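Local structure of 5-formaminoimidazole-4-carboxamide-1-(beta)-D-ribofuranosyl 5'-monophosphate synthetase (Methanocaldococcus jannaschii, 2R7L) at residues Q79-P91 with V104-R116. The protein catalyses the ATP- and formate-dependent formylation of AICAR to FAICAR, a folate-free step of purine biosynthesis in this archaeon. Sequence-based numbering, arbitrary orientation.
Sequences QEKLRELNSIVVP and VENSFLVPMFGNR
Gln79 reaches from the helix to the backbone of residues 107-109 and reads it with both ends of its amide: OE1 accepts the N-H of Leu109 at a modelled 2.5 Å, so short that the exact length is doubtful, and NE2 donates a hydrogen bond to Ser107 O at 2.8 Å and another to Lys74 O. The side chain runs out extended past CG (chi2 -170°), which takes CG past the CD2/CE2 side of the Phe108 ring and the amide on to the backbone. One turn on, Arg83 bends at chi3 (-54°) and brings NH1 to a lone pair of Leu109 O, 2.7 Å away; its NH2 is also salt-bridged to Glu76. Leu109 is thus held at both N and O, at the centre of an inverse gamma turn. With an alanine here in place of Gln79, Leu109 N would probably lose its acceptor and Ser107 O its amide donor, leaving the backbone of 107-109 less firmly tied to the helix.

Farther along, the two segments run side by side. Val89 N bonds to Pro111 O (2.9 Å) and Phe113 N to Val89 O (2.8 Å), a single parallel bridge between Val89 and Met112.

Apolar packing fills the space between helix and strand. Val110 puts CG1 against Val89 CG2 (3.8 Å) and CG2 against Gln79 CB and over one face of the Phe108 ring, while Leu82 CD1 meets Phe108 CZ at 3.9 Å. Beyond the bridge, the methyl CE of Met112 lies against the Pro91 ring.

The bridge adds residues 111-113 beside strand 87-89, which pairs on its other side with strand 20-24 and is an outermost strand of the parallel sheet in the Rossmann-like N-terminal region. Helix 4-11 touches Arg83, Leu109 and Pro111, and helix 339-353 covers Ile88, Val90 and Phe113.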
# COMPACT_ATOMS: atom_id res chain seq x y z
N GLN A 79 -10.59 -24.42 -28.42
CA GLN A 79 -9.70 -25.17 -27.56
C GLN A 79 -8.25 -25.03 -28.01
O GLN A 79 -7.33 -25.07 -27.19
CB GLN A 79 -10.08 -26.65 -27.56
CG GLN A 79 -11.52 -26.94 -27.19
CD GLN A 79 -11.76 -28.42 -26.96
OE1 GLN A 79 -10.91 -29.12 -26.40
NE2 GLN A 79 -12.92 -28.91 -27.39
N GLU A 80 -8.04 -24.86 -29.32
CA GLU A 80 -6.70 -24.75 -29.88
C GLU A 80 -6.03 -23.42 -29.54
O GLU A 80 -4.89 -23.39 -29.09
CB GLU A 80 -6.69 -24.98 -31.39
CG GLU A 80 -5.99 -26.27 -31.80
CD GLU A 80 -4.48 -26.22 -31.59
OE1 GLU A 80 -3.86 -25.22 -32.03
OE2 GLU A 80 -3.92 -27.17 -31.01
N LYS A 81 -6.75 -22.33 -29.78
CA LYS A 81 -6.27 -21.01 -29.39
C LYS A 81 -5.87 -21.00 -27.92
O LYS A 81 -4.82 -20.46 -27.56
CB LYS A 81 -7.33 -19.95 -29.65
CG LYS A 81 -7.84 -19.92 -31.07
CD LYS A 81 -8.75 -18.73 -31.28
CE LYS A 81 -9.30 -18.68 -32.69
NZ LYS A 81 -10.20 -17.52 -32.87
N LEU A 82 -6.70 -21.60 -27.07
CA LEU A 82 -6.42 -21.63 -25.63
C LEU A 82 -5.17 -22.42 -25.32
O LEU A 82 -4.42 -22.09 -24.40
CB LEU A 82 -7.61 -22.21 -24.86
CG LEU A 82 -8.88 -21.37 -24.73
CD1 LEU A 82 -9.99 -22.18 -24.07
CD2 LEU A 82 -8.62 -20.09 -23.96
N ARG A 83 -4.94 -23.49 -26.08
CA ARG A 83 -3.76 -24.32 -25.89
C ARG A 83 -2.51 -23.62 -26.40
O ARG A 83 -1.43 -23.80 -25.85
CB ARG A 83 -3.94 -25.68 -26.57
CG ARG A 83 -4.63 -26.73 -25.71
CD ARG A 83 -4.57 -28.09 -26.39
NE ARG A 83 -5.11 -28.01 -27.75
CZ ARG A 83 -6.27 -28.55 -28.13
NH1 ARG A 83 -7.00 -29.24 -27.26
NH2 ARG A 83 -6.68 -28.41 -29.38
N GLU A 84 -2.66 -22.83 -27.46
CA GLU A 84 -1.53 -22.12 -28.06
C GLU A 84 -1.15 -20.90 -27.22
O GLU A 84 -0.06 -20.34 -27.38
CB GLU A 84 -1.87 -21.66 -29.48
CG GLU A 84 -1.88 -22.78 -30.51
CD GLU A 84 -2.35 -22.31 -31.88
OE1 GLU A 84 -2.64 -21.10 -32.03
OE2 GLU A 84 -2.43 -23.14 -32.81
N LEU A 85 -2.05 -20.50 -26.33
CA LEU A 85 -1.83 -19.36 -25.45
C LEU A 85 -1.33 -19.83 -24.10
O LEU A 85 -1.10 -19.01 -23.21
CB LEU A 85 -3.12 -18.56 -25.29
CG LEU A 85 -3.45 -17.64 -26.47
CD1 LEU A 85 -4.84 -17.07 -26.31
CD2 LEU A 85 -2.43 -16.52 -26.58
N ASN A 86 -1.17 -21.14 -23.96
CA ASN A 86 -0.72 -21.74 -22.70
C ASN A 86 -1.66 -21.47 -21.52
O ASN A 86 -1.23 -21.34 -20.37
CB ASN A 86 0.71 -21.29 -22.37
CG ASN A 86 1.67 -21.51 -23.53
OD1 ASN A 86 2.08 -22.64 -23.80
ND2 ASN A 86 2.03 -20.43 -24.21
N SER A 87 -2.96 -21.40 -21.82
CA SER A 87 -3.98 -21.08 -20.82
C SER A 87 -4.37 -22.25 -19.93
O SER A 87 -4.64 -23.36 -20.42
CB SER A 87 -5.24 -20.57 -21.52
OG SER A 87 -4.96 -19.47 -22.37
N ILE A 88 -4.38 -22.00 -18.63
CA ILE A 88 -5.11 -22.84 -17.68
C ILE A 88 -6.48 -22.19 -17.50
O ILE A 88 -6.58 -21.03 -17.08
CB ILE A 88 -4.42 -22.91 -16.32
CG1 ILE A 88 -3.03 -23.53 -16.45
CG2 ILE A 88 -5.28 -23.68 -15.31
CD1 ILE A 88 -2.26 -23.58 -15.14
N VAL A 89 -7.54 -22.92 -17.83
CA VAL A 89 -8.90 -22.40 -17.73
C VAL A 89 -9.45 -22.50 -16.31
O VAL A 89 -9.34 -23.54 -15.66
CB VAL A 89 -9.87 -23.13 -18.68
CG1 VAL A 89 -11.32 -22.74 -18.39
CG2 VAL A 89 -9.51 -22.82 -20.13
N VAL A 90 -10.02 -21.40 -15.82
CA VAL A 90 -10.71 -21.41 -14.53
C VAL A 90 -12.22 -21.55 -14.79
O VAL A 90 -12.84 -20.67 -15.39
CB VAL A 90 -10.40 -20.15 -13.69
CG1 VAL A 90 -11.24 -20.12 -12.41
CG2 VAL A 90 -8.91 -20.10 -13.35
N PRO A 91 -12.80 -22.67 -14.36
CA PRO A 91 -14.19 -22.95 -14.67
C PRO A 91 -15.15 -22.22 -13.74
O PRO A 91 -14.82 -21.95 -12.58
CB PRO A 91 -14.29 -24.46 -14.45
CG PRO A 91 -13.32 -24.72 -13.35
CD PRO A 91 -12.18 -23.75 -13.57
N VAL A 104 -17.63 -30.74 -21.21
CA VAL A 104 -16.58 -30.40 -20.25
C VAL A 104 -15.88 -31.64 -19.72
O VAL A 104 -14.67 -31.64 -19.49
CB VAL A 104 -17.13 -29.58 -19.04
CG1 VAL A 104 -16.07 -29.46 -17.96
CG2 VAL A 104 -17.60 -28.20 -19.48
N GLU A 105 -16.64 -32.72 -19.54
CA GLU A 105 -16.09 -33.93 -18.91
C GLU A 105 -15.23 -34.77 -19.85
O GLU A 105 -14.36 -35.51 -19.39
CB GLU A 105 -17.21 -34.80 -18.32
CG GLU A 105 -18.02 -34.12 -17.22
CD GLU A 105 -17.25 -33.93 -15.94
OE1 GLU A 105 -16.45 -34.82 -15.58
OE2 GLU A 105 -17.44 -32.89 -15.28
N ASN A 106 -15.47 -34.66 -21.16
CA ASN A 106 -14.76 -35.51 -22.12
C ASN A 106 -14.57 -34.97 -23.55
O ASN A 106 -14.19 -35.72 -24.45
CB ASN A 106 -15.39 -36.92 -22.16
CG ASN A 106 -16.91 -36.89 -22.05
OD1 ASN A 106 -17.59 -36.24 -22.83
ND2 ASN A 106 -17.43 -37.63 -21.07
N SER A 107 -14.80 -33.68 -23.76
CA SER A 107 -14.61 -33.08 -25.07
C SER A 107 -13.77 -31.80 -25.01
O SER A 107 -13.32 -31.29 -26.04
CB SER A 107 -15.97 -32.81 -25.72
OG SER A 107 -15.86 -31.92 -26.83
N PHE A 108 -13.54 -31.28 -23.80
CA PHE A 108 -12.82 -30.01 -23.63
C PHE A 108 -11.36 -30.25 -23.25
O PHE A 108 -11.03 -30.35 -22.07
CB PHE A 108 -13.51 -29.13 -22.58
CG PHE A 108 -13.10 -27.69 -22.64
CD1 PHE A 108 -12.32 -27.13 -21.65
CD2 PHE A 108 -13.50 -26.89 -23.70
CE1 PHE A 108 -11.93 -25.80 -21.71
CE2 PHE A 108 -13.11 -25.56 -23.77
CZ PHE A 108 -12.33 -25.02 -22.77
N LEU A 109 -10.50 -30.33 -24.26
CA LEU A 109 -9.09 -30.67 -24.04
C LEU A 109 -8.23 -29.44 -23.75
O LEU A 109 -7.42 -29.03 -24.58
CB LEU A 109 -8.54 -31.45 -25.23
CG LEU A 109 -9.14 -32.84 -25.48
CD1 LEU A 109 -8.67 -33.39 -26.82
CD2 LEU A 109 -8.78 -33.78 -24.34
N VAL A 110 -8.43 -28.85 -22.57
CA VAL A 110 -7.64 -27.71 -22.12
C VAL A 110 -7.46 -27.86 -20.62
O VAL A 110 -8.41 -28.19 -19.92
CB VAL A 110 -8.35 -26.38 -22.41
CG1 VAL A 110 -7.40 -25.20 -22.20
CG2 VAL A 110 -8.89 -26.37 -23.83
N PRO A 111 -6.23 -27.66 -20.13
CA PRO A 111 -6.00 -27.76 -18.69
C PRO A 111 -6.99 -26.88 -17.93
O PRO A 111 -7.33 -25.79 -18.40
CB PRO A 111 -4.57 -27.23 -18.54
CG PRO A 111 -3.92 -27.55 -19.83
CD PRO A 111 -4.99 -27.36 -20.87
N MET A 112 -7.46 -27.35 -16.79
CA MET A 112 -8.53 -26.67 -16.07
C MET A 112 -8.24 -26.70 -14.59
O MET A 112 -7.92 -27.75 -14.05
CB MET A 112 -9.87 -27.35 -16.35
CG MET A 112 -11.02 -26.39 -16.65
SD MET A 112 -12.61 -27.22 -16.87
CE MET A 112 -12.72 -28.07 -15.29
N PHE A 113 -8.33 -25.54 -13.94
CA PHE A 113 -8.13 -25.48 -12.50
C PHE A 113 -9.30 -26.16 -11.79
O PHE A 113 -10.46 -25.88 -12.08
CB PHE A 113 -8.00 -24.03 -12.03
CG PHE A 113 -7.74 -23.89 -10.56
CD1 PHE A 113 -6.46 -24.03 -10.06
CD2 PHE A 113 -8.78 -23.62 -9.68
CE1 PHE A 113 -6.21 -23.91 -8.70
CE2 PHE A 113 -8.54 -23.50 -8.32
CZ PHE A 113 -7.25 -23.64 -7.83
N GLY A 114 -9.00 -27.06 -10.86
CA GLY A 114 -10.03 -27.78 -10.11
C GLY A 114 -10.14 -29.26 -10.42
O GLY A 114 -9.37 -29.81 -11.22
N ASN A 115 -11.10 -29.92 -9.78
CA ASN A 115 -11.35 -31.34 -9.97
C ASN A 115 -12.48 -31.54 -10.97
O ASN A 115 -13.65 -31.37 -10.65
CB ASN A 115 -11.66 -32.03 -8.63
CG ASN A 115 -12.08 -33.48 -8.80
OD1 ASN A 115 -12.22 -33.97 -9.91
ND2 ASN A 115 -12.30 -34.17 -7.68
N ARG A 116 -12.11 -31.90 -12.19
CA ARG A 116 -13.03 -32.00 -13.32
C ARG A 116 -14.18 -32.98 -13.09
O ARG A 116 -15.31 -32.72 -13.51
CB ARG A 116 -12.25 -32.45 -14.55
CG ARG A 116 -12.84 -32.05 -15.87
CD ARG A 116 -12.01 -32.64 -16.99
NE ARG A 116 -12.11 -31.85 -18.21
CZ ARG A 116 -11.15 -31.05 -18.66
NH1 ARG A 116 -10.01 -30.94 -17.98
NH2 ARG A 116 -11.32 -30.38 -19.78